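Local coordinates for alpha-galacturonidase (Bacillus subtilis, PDB 3FEF), which hydrolyses alpha-1,4-linked galacturonate, probably di-galacturonate in nature, as a family 4 glycoside hydrolase that needs NAD+ and manganese, at residues D4-A9 with A75-I80; L26-R31 with E321-E326; I332-G337 with A366-N371. All blocks are in the same frame, centred on the assembly; numbering follows the deposited sequence.

In the fold
Contact 2 bridges the Rossmann-type and C-terminal halves of a family 4 glycosidase, setting the end of helix 18-28 against a surface loop, while contacts 1 and 3 each lie within one half and touch each other across the boundary. The centre of contact 3 is about 14 Å from that of contact 1, and contact 2 is about 17 Å from either. Ile78 CG1 meets Ile332 CG2 at 3.9 Å, and the guanidinium of Arg31 rests on Ala333. The side chain of Ile80 is about 14 Å from the bound magnesium ion, which Cys169 and His206 hold. Glu326 OE2 of contact 2 makes a weak hydrogen bond to ND1 of His170, by similarity the proton donor.

Contact 1 (D4-A9 with A75-I80); sequences DQIKIA and AADIVI
Ile8 sets its CG2 against CD1 of Ile80 at 3.8 Å, the two side chains slanting across each other, while its CG1 runs beside Ile78, which points the same way. This is the pairing of two central parallel strands in a Rossmann-type sheet, 6-11 beside 78-81, with strand 34-39 taking the other edge of 6-11. The segment 4-9 falls partly within the region that, by similarity, binds NAD+.

Backbone bonds zip the strands together. Ala9 gives its N to Ile78 O at 2.8 Å and receives Ile80 N on its own O in a nearly linear bond (171°). On the sheet face opposite to Ile8 and Ile78, Ala9 CB meets Ala76 CB, with Val79 CG2 slightly farther off.

Where the pairing begins, Lys7 O takes two donors: Ile78 N, lying in the carbonyl plane, and Asp77 N, tilted from it, at 2.7 Å. Asp77 answers from its side chain. With CG placed beside its own backbone N (chi1 -57°), the carboxylate reaches back to the backbone of Lys7. The aspartate thus occupies both polar groups of the Lys7 backbone, extending the ladder before regular strand pairing starts.

The side chain of Lys7 passes over Ala76, its CG pressed to Ala76 CA at 3.5 Å, tighter than ordinary carbon contact. A bend at chi2 (112°) and another at chi4 carry the chain to the end of helix 69-73, where NZ bonds the carbonyl oxygens of Ala72 and Ser74. The carboxylate's hold on the strand is a bond from Lys7 N to the anti lone pair of Asp77 OD2, 2.7 Å long.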
ATOM      1  N   ASP A   4     -26.632  30.932  14.738  1.00 40.63           N
ATOM      2  CA  ASP A   4     -28.024  30.924  14.328  1.00 42.32           C
ATOM      3  C   ASP A   4     -28.159  30.520  12.867  1.00 40.34           C
ATOM      4  O   ASP A   4     -27.168  30.388  12.162  1.00 39.27           O
ATOM      5  CB  ASP A   4     -28.623  32.323  14.516  1.00 46.30           C
ATOM      6  CG  ASP A   4     -28.532  32.817  15.952  1.00 50.93           C
ATOM      7  OD1 ASP A   4     -28.405  31.979  16.877  1.00 53.99           O
ATOM      8  OD2 ASP A   4     -28.593  34.048  16.160  1.00 52.26           O
ATOM      9  N   GLN A   5     -29.398  30.325  12.427  1.00 39.37           N
ATOM     10  CA  GLN A   5     -29.701  30.047  11.022  1.00 40.36           C
ATOM     11  C   GLN A   5     -29.090  28.760  10.443  1.00 38.74           C
ATOM     12  O   GLN A   5     -28.925  28.635   9.232  1.00 38.46           O
ATOM     13  CB  GLN A   5     -29.332  31.254  10.171  1.00 45.42           C
ATOM     14  CG  GLN A   5     -30.220  32.464  10.478  1.00 50.68           C
ATOM     15  CD  GLN A   5     -29.710  33.742   9.849  1.00 52.26           C
ATOM     16  OE1 GLN A   5     -28.499  33.943   9.707  1.00 54.20           O
ATOM     17  NE2 GLN A   5     -30.633  34.621   9.475  1.00 52.71           N
ATOM     18  N   ILE A   6     -28.771  27.804  11.310  1.00 35.98           N
ATOM     19  CA  ILE A   6     -28.291  26.504  10.870  1.00 34.51           C
ATOM     20  C   ILE A   6     -29.448  25.746  10.260  1.00 33.69           C
ATOM     21  O   ILE A   6     -30.590  25.891  10.702  1.00 33.29           O
ATOM     22  CB  ILE A   6     -27.758  25.685  12.059  1.00 34.37           C
ATOM     23  CG1 ILE A   6     -26.566  26.415  12.686  1.00 34.33           C
ATOM     24  CG2 ILE A   6     -27.411  24.262  11.623  1.00 30.51           C
ATOM     25  CD1 ILE A   6     -25.559  26.854  11.649  1.00 36.29           C
ATOM     26  N   LYS A   7     -29.164  24.930   9.253  1.00 29.84           N
ATOM     27  CA  LYS A   7     -30.226  24.156   8.629  1.00 31.10           C
ATOM     28  C   LYS A   7     -29.917  22.663   8.570  1.00 28.32           C
ATOM     29  O   LYS A   7     -28.910  22.238   8.005  1.00 26.61           O
ATOM     30  CB  LYS A   7     -30.548  24.703   7.240  1.00 29.55           C
ATOM     31  CG  LYS A   7     -31.164  23.681   6.322  1.00 32.92           C
ATOM     32  CD  LYS A   7     -32.609  23.982   5.998  1.00 33.73           C
ATOM     33  CE  LYS A   7     -33.215  22.899   5.121  1.00 35.15           C
ATOM     34  NZ  LYS A   7     -33.131  23.165   3.653  1.00 38.91           N
ATOM     35  N   ILE A   8     -30.796  21.883   9.179  1.00 27.76           N
ATOM     36  CA  ILE A   8     -30.661  20.444   9.217  1.00 27.19           C
ATOM     37  C   ILE A   8     -31.723  19.801   8.324  1.00 28.48           C
ATOM     38  O   ILE A   8     -32.917  20.089   8.441  1.00 30.80           O
ATOM     39  CB  ILE A   8     -30.833  19.943  10.650  1.00 27.04           C
ATOM     40  CG1 ILE A   8     -29.741  20.512  11.560  1.00 26.49           C
ATOM     41  CG2 ILE A   8     -30.811  18.415  10.698  1.00 26.32           C
ATOM     42  CD1 ILE A   8     -29.998  20.240  13.065  1.00 29.34           C
ATOM     43  N   ALA A   9     -31.287  18.958   7.400  1.00 26.89           N
ATOM     44  CA  ALA A   9     -32.219  18.164   6.630  1.00 26.92           C
ATOM     45  C   ALA A   9     -32.315  16.817   7.328  1.00 28.48           C
ATOM     46  O   ALA A   9     -31.302  16.217   7.683  1.00 30.14           O
ATOM     47  CB  ALA A   9     -31.739  18.001   5.217  1.00 25.19           C
ATOM     48  N   ALA A  75     -29.769  24.116   0.640  1.00 33.56           N
ATOM     49  CA  ALA A  75     -29.158  24.944   1.675  1.00 32.33           C
ATOM     50  C   ALA A  75     -28.912  24.222   3.005  1.00 32.09           C
ATOM     51  O   ALA A  75     -28.704  24.867   4.023  1.00 35.24           O
ATOM     52  CB  ALA A  75     -29.993  26.207   1.903  1.00 32.79           C
ATOM     53  N   ALA A  76     -28.953  22.900   3.023  1.00 30.73           N
ATOM     54  CA  ALA A  76     -28.757  22.176   4.283  1.00 32.73           C
ATOM     55  C   ALA A  76     -27.289  22.190   4.729  1.00 31.97           C
ATOM     56  O   ALA A  76     -26.400  22.039   3.905  1.00 33.10           O
ATOM     57  CB  ALA A  76     -29.259  20.747   4.152  1.00 32.93           C
ATOM     58  N   ASP A  77     -27.044  22.376   6.026  1.00 32.60           N
ATOM     59  CA  ASP A  77     -25.685  22.324   6.578  1.00 31.05           C
ATOM     60  C   ASP A  77     -25.371  20.915   7.068  1.00 29.62           C
ATOM     61  O   ASP A  77     -24.230  20.445   7.003  1.00 28.27           O
ATOM     62  CB  ASP A  77     -25.541  23.304   7.754  1.00 33.94           C
ATOM     63  CG  ASP A  77     -25.873  24.733   7.366  1.00 35.56           C
ATOM     64  OD1 ASP A  77     -25.157  25.291   6.515  1.00 38.68           O
ATOM     65  OD2 ASP A  77     -26.850  25.296   7.899  1.00 36.53           O
ATOM     66  N   ILE A  78     -26.406  20.240   7.549  1.00 26.45           N
ATOM     67  CA  ILE A  78     -26.276  18.911   8.100  1.00 26.14           C
ATOM     68  C   ILE A  78     -27.381  18.069   7.487  1.00 26.76           C
ATOM     69  O   ILE A  78     -28.488  18.574   7.278  1.00 25.07           O
ATOM     70  CB  ILE A  78     -26.460  18.935   9.633  1.00 24.63           C
ATOM     71  CG1 ILE A  78     -25.412  19.854  10.283  1.00 26.45           C
ATOM     72  CG2 ILE A  78     -26.421  17.539  10.203  1.00 21.82           C
ATOM     73  CD1 ILE A  78     -23.970  19.383  10.134  1.00 24.89           C
ATOM     74  N   VAL A  79     -27.063  16.813   7.166  1.00 25.71           N
ATOM     75  CA  VAL A  79     -28.055  15.826   6.700  1.00 24.25           C
ATOM     76  C   VAL A  79     -28.003  14.604   7.606  1.00 26.75           C
ATOM     77  O   VAL A  79     -26.962  13.947   7.742  1.00 27.72           O
ATOM     78  CB  VAL A  79     -27.840  15.400   5.214  1.00 24.90           C
ATOM     79  CG1 VAL A  79     -28.944  14.474   4.759  1.00 21.62           C
ATOM     80  CG2 VAL A  79     -27.814  16.626   4.306  1.00 23.39           C
ATOM     81  N   ILE A  80     -29.126  14.318   8.251  1.00 25.13           N
ATOM     82  CA  ILE A  80     -29.241  13.161   9.101  1.00 22.81           C
ATOM     83  C   ILE A  80     -30.109  12.147   8.384  1.00 26.05           C
ATOM     84  O   ILE A  80     -31.142  12.500   7.798  1.00 24.93           O
ATOM     85  CB  ILE A  80     -29.912  13.544  10.420  1.00 25.93           C
ATOM     86  CG1 ILE A  80     -29.073  14.611  11.134  1.00 23.21           C
ATOM     87  CG2 ILE A  80     -30.166  12.301  11.288  1.00 24.02           C
ATOM     88  CD1 ILE A  80     -29.759  15.157  12.329  1.00 28.90           C
TER

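Contact 2 (L26-R31 with E321-E326); sequences LSIDER and EKASGE
The C-terminal part of helix 18-28 faces the irregular chain of 321-326, coming closest at Ser27 and Glu321, whose CA atoms stand 6.1 Å apart, and no hydrogen bond links the two segments. Ile28 and Glu321 carry the largest shares, Ile28 with two separate branches. Its CG2 lies over the carbonyl of Glu321, 3.6 Å from Glu321 O, and meets Glu321 CB. The other branch has CG1 lodged between the backbone N and the carbonyl carbon (chi1 55°), and from there CD1 extends to Ala323, 3.4 Å from its N and 4.1 Å from its CB.

Beside it, Ser27 OG touches the aliphatic part of Glu321, 3.3 Å from CG; the hydroxyl's polar partner is Ser24 O, one turn back in the helix. This is an interdomain contact at the surface: a helix of the Rossmann-type half meets the loop leading into helix 328-335 of the C-terminal half.

Beyond these residues each segment folds on itself. Asp29 OD1 accepts the backbone N of Arg31 on its anti lone pair, an Asx turn, and NE of Arg31 on its syn lone pair. NH2 donates to the syn lone pair of OD2 at 3.1 Å, a salt bridge gripping the carboxylate side-on through NE and NH2. In the loop, Ser324 OG receives Glu326 N at 2.9 Å, an ST turn, and also bonds Asp25 of helix 18-28.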
ATOM      1  N   LEU A  26     -31.567  18.760  20.698  1.00 30.77           N
ATOM      2  CA  LEU A  26     -31.611  20.107  20.142  1.00 32.32           C
ATOM      3  C   LEU A  26     -32.292  21.066  21.098  1.00 33.78           C
ATOM      4  O   LEU A  26     -31.907  22.232  21.216  1.00 36.41           O
ATOM      5  CB  LEU A  26     -32.341  20.130  18.796  1.00 29.59           C
ATOM      6  CG  LEU A  26     -31.585  19.522  17.618  1.00 29.45           C
ATOM      7  CD1 LEU A  26     -32.485  19.563  16.375  1.00 29.27           C
ATOM      8  CD2 LEU A  26     -30.299  20.288  17.379  1.00 27.31           C
ATOM      9  N   SER A  27     -33.313  20.586  21.783  1.00 33.92           N
ATOM     10  CA  SER A  27     -34.133  21.504  22.552  1.00 37.04           C
ATOM     11  C   SER A  27     -33.365  22.069  23.739  1.00 37.62           C
ATOM     12  O   SER A  27     -33.674  23.151  24.208  1.00 39.97           O
ATOM     13  CB  SER A  27     -35.436  20.833  22.995  1.00 34.63           C
ATOM     14  OG  SER A  27     -35.187  19.922  24.050  1.00 40.64           O
ATOM     15  N   ILE A  28     -32.354  21.350  24.217  1.00 38.70           N
ATOM     16  CA  ILE A  28     -31.574  21.836  25.361  1.00 42.16           C
ATOM     17  C   ILE A  28     -30.197  22.438  25.045  1.00 43.18           C
ATOM     18  O   ILE A  28     -29.533  22.945  25.941  1.00 42.29           O
ATOM     19  CB  ILE A  28     -31.378  20.753  26.444  1.00 41.98           C
ATOM     20  CG1 ILE A  28     -30.751  19.490  25.843  1.00 41.55           C
ATOM     21  CG2 ILE A  28     -32.702  20.438  27.120  1.00 41.77           C
ATOM     22  CD1 ILE A  28     -30.656  18.353  26.833  1.00 42.86           C
ATOM     23  N   ASP A  29     -29.753  22.375  23.792  1.00 44.88           N
ATOM     24  CA  ASP A  29     -28.470  22.989  23.452  1.00 44.62           C
ATOM     25  C   ASP A  29     -28.659  24.477  23.188  1.00 45.11           C
ATOM     26  O   ASP A  29     -29.460  24.864  22.348  1.00 47.32           O
ATOM     27  CB  ASP A  29     -27.811  22.301  22.254  1.00 45.63           C
ATOM     28  CG  ASP A  29     -26.294  22.382  22.309  1.00 45.59           C
ATOM     29  OD1 ASP A  29     -25.739  23.488  22.145  1.00 45.49           O
ATOM     30  OD2 ASP A  29     -25.652  21.338  22.540  1.00 48.79           O
ATOM     31  N   GLU A  30     -27.935  25.316  23.918  1.00 45.46           N
ATOM     32  CA  GLU A  30     -28.101  26.758  23.771  1.00 45.41           C
ATOM     33  C   GLU A  30     -27.063  27.345  22.809  1.00 43.33           C
ATOM     34  O   GLU A  30     -27.094  28.529  22.481  1.00 44.90           O
ATOM     35  CB  GLU A  30     -28.055  27.439  25.146  1.00 49.17           C
ATOM     36  CG  GLU A  30     -28.910  26.716  26.198  1.00 53.34           C
ATOM     37  CD  GLU A  30     -29.444  27.639  27.290  1.00 55.69           C
ATOM     38  OE1 GLU A  30     -29.249  28.871  27.199  1.00 56.59           O
ATOM     39  OE2 GLU A  30     -30.074  27.128  28.241  1.00 58.20           O
ATOM     40  N   ARG A  31     -26.167  26.492  22.334  1.00 41.11           N
ATOM     41  CA  ARG A  31     -25.126  26.895  21.397  1.00 37.35           C
ATOM     42  C   ARG A  31     -25.652  27.205  19.994  1.00 36.49           C
ATOM     43  O   ARG A  31     -25.010  27.924  19.242  1.00 37.85           O
ATOM     44  CB  ARG A  31     -24.051  25.807  21.318  1.00 38.86           C
ATOM     45  CG  ARG A  31     -23.155  25.665  22.568  1.00 36.37           C
ATOM     46  CD  ARG A  31     -22.091  24.557  22.349  1.00 38.71           C
ATOM     47  NE  ARG A  31     -22.679  23.218  22.303  1.00 35.66           N
ATOM     48  CZ  ARG A  31     -21.992  22.083  22.203  1.00 36.94           C
ATOM     49  NH1 ARG A  31     -20.666  22.099  22.129  1.00 36.76           N
ATOM     50  NH2 ARG A  31     -22.640  20.924  22.178  1.00 35.18           N
ATOM     51  N   GLU A 321     -37.400  17.573  27.346  1.00 40.51           N
ATOM     52  CA  GLU A 321     -36.195  18.381  27.307  1.00 42.24           C
ATOM     53  C   GLU A 321     -35.131  17.728  28.172  1.00 43.02           C
ATOM     54  O   GLU A 321     -34.749  18.262  29.205  1.00 43.64           O
ATOM     55  CB  GLU A 321     -36.474  19.810  27.785  1.00 46.27           C
ATOM     56  CG  GLU A 321     -36.946  20.767  26.697  1.00 51.00           C
ATOM     57  CD  GLU A 321     -37.027  22.191  27.207  1.00 55.49           C
ATOM     58  OE1 GLU A 321     -37.541  22.370  28.333  1.00 58.58           O
ATOM     59  OE2 GLU A 321     -36.577  23.128  26.504  1.00 56.94           O
ATOM     60  N   LYS A 322     -34.654  16.567  27.731  1.00 44.31           N
ATOM     61  CA  LYS A 322     -33.697  15.777  28.492  1.00 45.15           C
ATOM     62  C   LYS A 322     -32.652  15.152  27.557  1.00 44.16           C
ATOM     63  O   LYS A 322     -32.991  14.655  26.494  1.00 40.83           O
ATOM     64  CB  LYS A 322     -34.437  14.677  29.254  1.00 46.79           C
ATOM     65  CG  LYS A 322     -33.638  14.061  30.384  1.00 50.82           C
ATOM     66  CD  LYS A 322     -34.477  13.055  31.153  1.00 53.14           C
ATOM     67  CE  LYS A 322     -33.848  12.700  32.502  1.00 54.98           C
ATOM     68  NZ  LYS A 322     -32.903  11.555  32.423  1.00 56.23           N
ATOM     69  N   ALA A 323     -31.384  15.182  27.956  1.00 43.87           N
ATOM     70  CA  ALA A 323     -30.307  14.642  27.127  1.00 44.40           C
ATOM     71  C   ALA A 323     -30.561  13.175  26.765  1.00 43.07           C
ATOM     72  O   ALA A 323     -30.870  12.362  27.632  1.00 42.00           O
ATOM     73  CB  ALA A 323     -28.957  14.800  27.839  1.00 44.15           C
ATOM     74  N   SER A 324     -30.436  12.844  25.483  1.00 42.19           N
ATOM     75  CA  SER A 324     -30.724  11.487  25.000  1.00 41.93           C
ATOM     76  C   SER A 324     -29.629  10.471  25.324  1.00 41.12           C
ATOM     77  O   SER A 324     -29.874   9.266  25.334  1.00 41.91           O
ATOM     78  CB  SER A 324     -30.948  11.498  23.485  1.00 41.89           C
ATOM     79  OG  SER A 324     -29.723  11.760  22.813  1.00 41.06           O
ATOM     80  N   GLY A 325     -28.416  10.943  25.571  1.00 40.09           N
ATOM     81  CA  GLY A 325     -27.285  10.031  25.662  1.00 39.17           C
ATOM     82  C   GLY A 325     -26.592   9.862  24.318  1.00 39.00           C
ATOM     83  O   GLY A 325     -25.530   9.257  24.238  1.00 38.84           O
ATOM     84  N   GLU A 326     -27.182  10.406  23.257  1.00 39.19           N
ATOM     85  CA  GLU A 326     -26.580  10.316  21.913  1.00 38.16           C
ATOM     86  C   GLU A 326     -25.574  11.441  21.704  1.00 33.90           C
ATOM     87  O   GLU A 326     -25.595  12.411  22.437  1.00 33.26           O
ATOM     88  CB  GLU A 326     -27.665  10.363  20.834  1.00 37.25           C
ATOM     89  CG  GLU A 326     -28.666   9.219  20.935  1.00 42.28           C
ATOM     90  CD  GLU A 326     -28.001   7.838  20.925  1.00 43.73           C
ATOM     91  OE1 GLU A 326     -26.811   7.737  20.548  1.00 41.73           O
ATOM     92  OE2 GLU A 326     -28.675   6.849  21.297  1.00 46.43           O
TER

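Contact 3 (I332-G337 with A366-N371); sequences IAALLG and AFITRN
The end of helix 328-335 abuts the end of strand 361-369, with the closest CA pair, Gly337 and Arg370, 4.0 Å apart. One hydrogen bond joins them: Asn371 N gives to Leu335 O at 2.7 Å, and the donor stands 23° out of the carbonyl plane. Arg370 CA leans on the same oxygen with a CA-H...O contact. By this route a carbonyl of the last helical turn finds its partner just past the end of the strand.

The side chains meet through Ile368 CG2. Ala334 CB touches this methyl at 3.9 Å, and Leu335 crosses it at a slant, with CD2 at 3.7 Å. CG1 of Ile368 lies beside the backbone N (chi1 -51°), which leaves CG2 anti to that N and facing the helix. The first bond of the Leu335 side chain points away from the strand, but CD2 returns to reach Ile368.

The helix closes in a Schellman motif. Gly337, with positive phi (90°), leaves the helical conformation and donates its N to Ala334 O at 3.0 Å. That carbonyl lies near Arg370 N too, but the angle is too poor for a hydrogen bond. The turn brings Gly337 CA against Arg370 CB at 3.7 Å.

Arg370 continues outward, extended from CG to NE; its NE bonds His217 O of a second subunit, linking this corner to the tetramer interface. The side chain of Asn371 is held by the Rossmann-type half, OD1 receiving Trp141 NE1 and Lys164 NZ. Trp141 also packs on Leu335, and strands 341-348 and 372-375 flank 361-369 in an antiparallel sheet, with Val373 touching both Leu335 and Ile368.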
ATOM      1  N   ILE A 332     -22.722  17.612  15.708  1.00 23.08           N
ATOM      2  CA  ILE A 332     -23.095  18.731  14.847  1.00 23.24           C
ATOM      3  C   ILE A 332     -22.448  20.029  15.361  1.00 24.21           C
ATOM      4  O   ILE A 332     -21.848  20.795  14.597  1.00 25.96           O
ATOM      5  CB  ILE A 332     -24.626  18.893  14.782  1.00 24.51           C
ATOM      6  CG1 ILE A 332     -25.249  17.702  14.057  1.00 24.46           C
ATOM      7  CG2 ILE A 332     -25.010  20.228  14.129  1.00 22.79           C
ATOM      8  CD1 ILE A 332     -26.793  17.596  14.228  1.00 23.91           C
ATOM      9  N   ALA A 333     -22.558  20.281  16.662  1.00 25.70           N
ATOM     10  CA  ALA A 333     -21.903  21.467  17.235  1.00 27.99           C
ATOM     11  C   ALA A 333     -20.397  21.489  16.916  1.00 26.38           C
ATOM     12  O   ALA A 333     -19.838  22.530  16.584  1.00 23.56           O
ATOM     13  CB  ALA A 333     -22.128  21.544  18.740  1.00 24.73           C
ATOM     14  N   ALA A 334     -19.741  20.336  17.020  1.00 27.06           N
ATOM     15  CA  ALA A 334     -18.300  20.291  16.771  1.00 25.26           C
ATOM     16  C   ALA A 334     -18.051  20.595  15.290  1.00 24.96           C
ATOM     17  O   ALA A 334     -17.100  21.282  14.930  1.00 25.54           O
ATOM     18  CB  ALA A 334     -17.738  18.931  17.140  1.00 23.51           C
ATOM     19  N   LEU A 335     -18.922  20.093  14.428  1.00 23.48           N
ATOM     20  CA  LEU A 335     -18.743  20.313  13.000  1.00 24.22           C
ATOM     21  C   LEU A 335     -18.904  21.776  12.653  1.00 25.41           C
ATOM     22  O   LEU A 335     -18.340  22.240  11.674  1.00 23.88           O
ATOM     23  CB  LEU A 335     -19.692  19.433  12.185  1.00 24.98           C
ATOM     24  CG  LEU A 335     -19.234  17.969  12.140  1.00 23.09           C
ATOM     25  CD1 LEU A 335     -20.310  17.092  11.543  1.00 21.35           C
ATOM     26  CD2 LEU A 335     -17.935  17.847  11.342  1.00 24.00           C
ATOM     27  N   LEU A 336     -19.652  22.508  13.473  1.00 27.59           N
ATOM     28  CA  LEU A 336     -19.854  23.947  13.242  1.00 28.19           C
ATOM     29  C   LEU A 336     -18.795  24.808  13.917  1.00 29.71           C
ATOM     30  O   LEU A 336     -18.792  26.038  13.786  1.00 27.59           O
ATOM     31  CB  LEU A 336     -21.249  24.374  13.699  1.00 28.77           C
ATOM     32  CG  LEU A 336     -22.364  23.692  12.891  1.00 29.46           C
ATOM     33  CD1 LEU A 336     -23.680  23.711  13.626  1.00 31.01           C
ATOM     34  CD2 LEU A 336     -22.493  24.338  11.524  1.00 30.37           C
ATOM     35  N   GLY A 337     -17.878  24.161  14.628  1.00 29.75           N
ATOM     36  CA  GLY A 337     -16.806  24.891  15.285  1.00 29.42           C
ATOM     37  C   GLY A 337     -17.168  25.328  16.690  1.00 30.52           C
ATOM     38  O   GLY A 337     -16.424  26.068  17.310  1.00 31.45           O
ATOM     39  N   ALA A 366     -12.571   9.408  16.210  1.00 20.84           N
ATOM     40  CA  ALA A 366     -12.237  10.414  15.231  1.00 19.92           C
ATOM     41  C   ALA A 366     -12.247  11.768  15.930  1.00 19.83           C
ATOM     42  O   ALA A 366     -12.974  11.973  16.900  1.00 18.76           O
ATOM     43  CB  ALA A 366     -13.222  10.386  14.084  1.00 20.26           C
ATOM     44  N   PHE A 367     -11.387  12.663  15.460  1.00 21.19           N
ATOM     45  CA  PHE A 367     -11.260  14.007  16.000  1.00 20.81           C
ATOM     46  C   PHE A 367     -12.192  14.856  15.166  1.00 23.01           C
ATOM     47  O   PHE A 367     -12.125  14.840  13.935  1.00 20.54           O
ATOM     48  CB  PHE A 367      -9.824  14.531  15.838  1.00 19.31           C
ATOM     49  CG  PHE A 367      -9.650  15.982  16.278  1.00 22.15           C
ATOM     50  CD1 PHE A 367     -10.017  16.380  17.556  1.00 23.22           C
ATOM     51  CD2 PHE A 367      -9.105  16.930  15.423  1.00 24.13           C
ATOM     52  CE1 PHE A 367      -9.858  17.713  17.983  1.00 26.28           C
ATOM     53  CE2 PHE A 367      -8.950  18.268  15.840  1.00 29.37           C
ATOM     54  CZ  PHE A 367      -9.329  18.654  17.124  1.00 23.92           C
ATOM     55  N   ILE A 368     -13.080  15.576  15.823  1.00 18.85           N
ATOM     56  CA  ILE A 368     -14.070  16.305  15.083  1.00 21.58           C
ATOM     57  C   ILE A 368     -13.970  17.744  15.472  1.00 21.53           C
ATOM     58  O   ILE A 368     -13.948  18.082  16.648  1.00 22.17           O
ATOM     59  CB  ILE A 368     -15.494  15.773  15.335  1.00 22.26           C
ATOM     60  CG1 ILE A 368     -15.531  14.253  15.130  1.00 21.60           C
ATOM     61  CG2 ILE A 368     -16.483  16.473  14.419  1.00 18.29           C
ATOM     62  CD1 ILE A 368     -16.913  13.648  15.295  1.00 21.30           C
ATOM     63  N   THR A 369     -13.877  18.599  14.472  1.00 22.10           N
ATOM     64  CA  THR A 369     -13.827  20.022  14.731  1.00 26.14           C
ATOM     65  C   THR A 369     -14.444  20.730  13.524  1.00 24.10           C
ATOM     66  O   THR A 369     -15.096  20.082  12.705  1.00 21.81           O
ATOM     67  CB  THR A 369     -12.389  20.471  15.069  1.00 28.68           C
ATOM     68  OG1 THR A 369     -12.399  21.838  15.479  1.00 34.88           O
ATOM     69  CG2 THR A 369     -11.454  20.296  13.888  1.00 29.70           C
ATOM     70  N   ARG A 370     -14.295  22.046  13.422  1.00 21.37           N
ATOM     71  CA  ARG A 370     -15.066  22.757  12.402  1.00 22.33           C
ATOM     72  C   ARG A 370     -14.920  22.084  11.040  1.00 23.29           C
ATOM     73  O   ARG A 370     -13.835  22.037  10.500  1.00 21.43           O
ATOM     74  CB  ARG A 370     -14.673  24.242  12.306  1.00 21.34           C
ATOM     75  CG  ARG A 370     -15.628  25.036  11.417  1.00 22.06           C
ATOM     76  CD  ARG A 370     -15.025  26.371  11.000  1.00 23.29           C
ATOM     77  NE  ARG A 370     -15.904  27.052  10.068  1.00 24.63           N
ATOM     78  CZ  ARG A 370     -15.910  26.816   8.757  1.00 27.25           C
ATOM     79  NH1 ARG A 370     -15.064  25.938   8.229  1.00 26.38           N
ATOM     80  NH2 ARG A 370     -16.758  27.458   7.975  1.00 29.34           N
ATOM     81  N   ASN A 371     -16.011  21.562  10.486  1.00 23.63           N
ATOM     82  CA  ASN A 371     -15.985  21.037   9.125  1.00 25.94           C
ATOM     83  C   ASN A 371     -14.885  19.982   8.928  1.00 29.52           C
ATOM     84  O   ASN A 371     -14.313  19.901   7.842  1.00 29.55           O
ATOM     85  CB  ASN A 371     -15.774  22.177   8.107  1.00 26.76           C
ATOM     86  CG  ASN A 371     -16.027  21.738   6.652  1.00 29.71           C
ATOM     87  OD1 ASN A 371     -16.967  21.002   6.366  1.00 31.07           O
ATOM     88  ND2 ASN A 371     -15.196  22.212   5.733  1.00 27.98           N
TER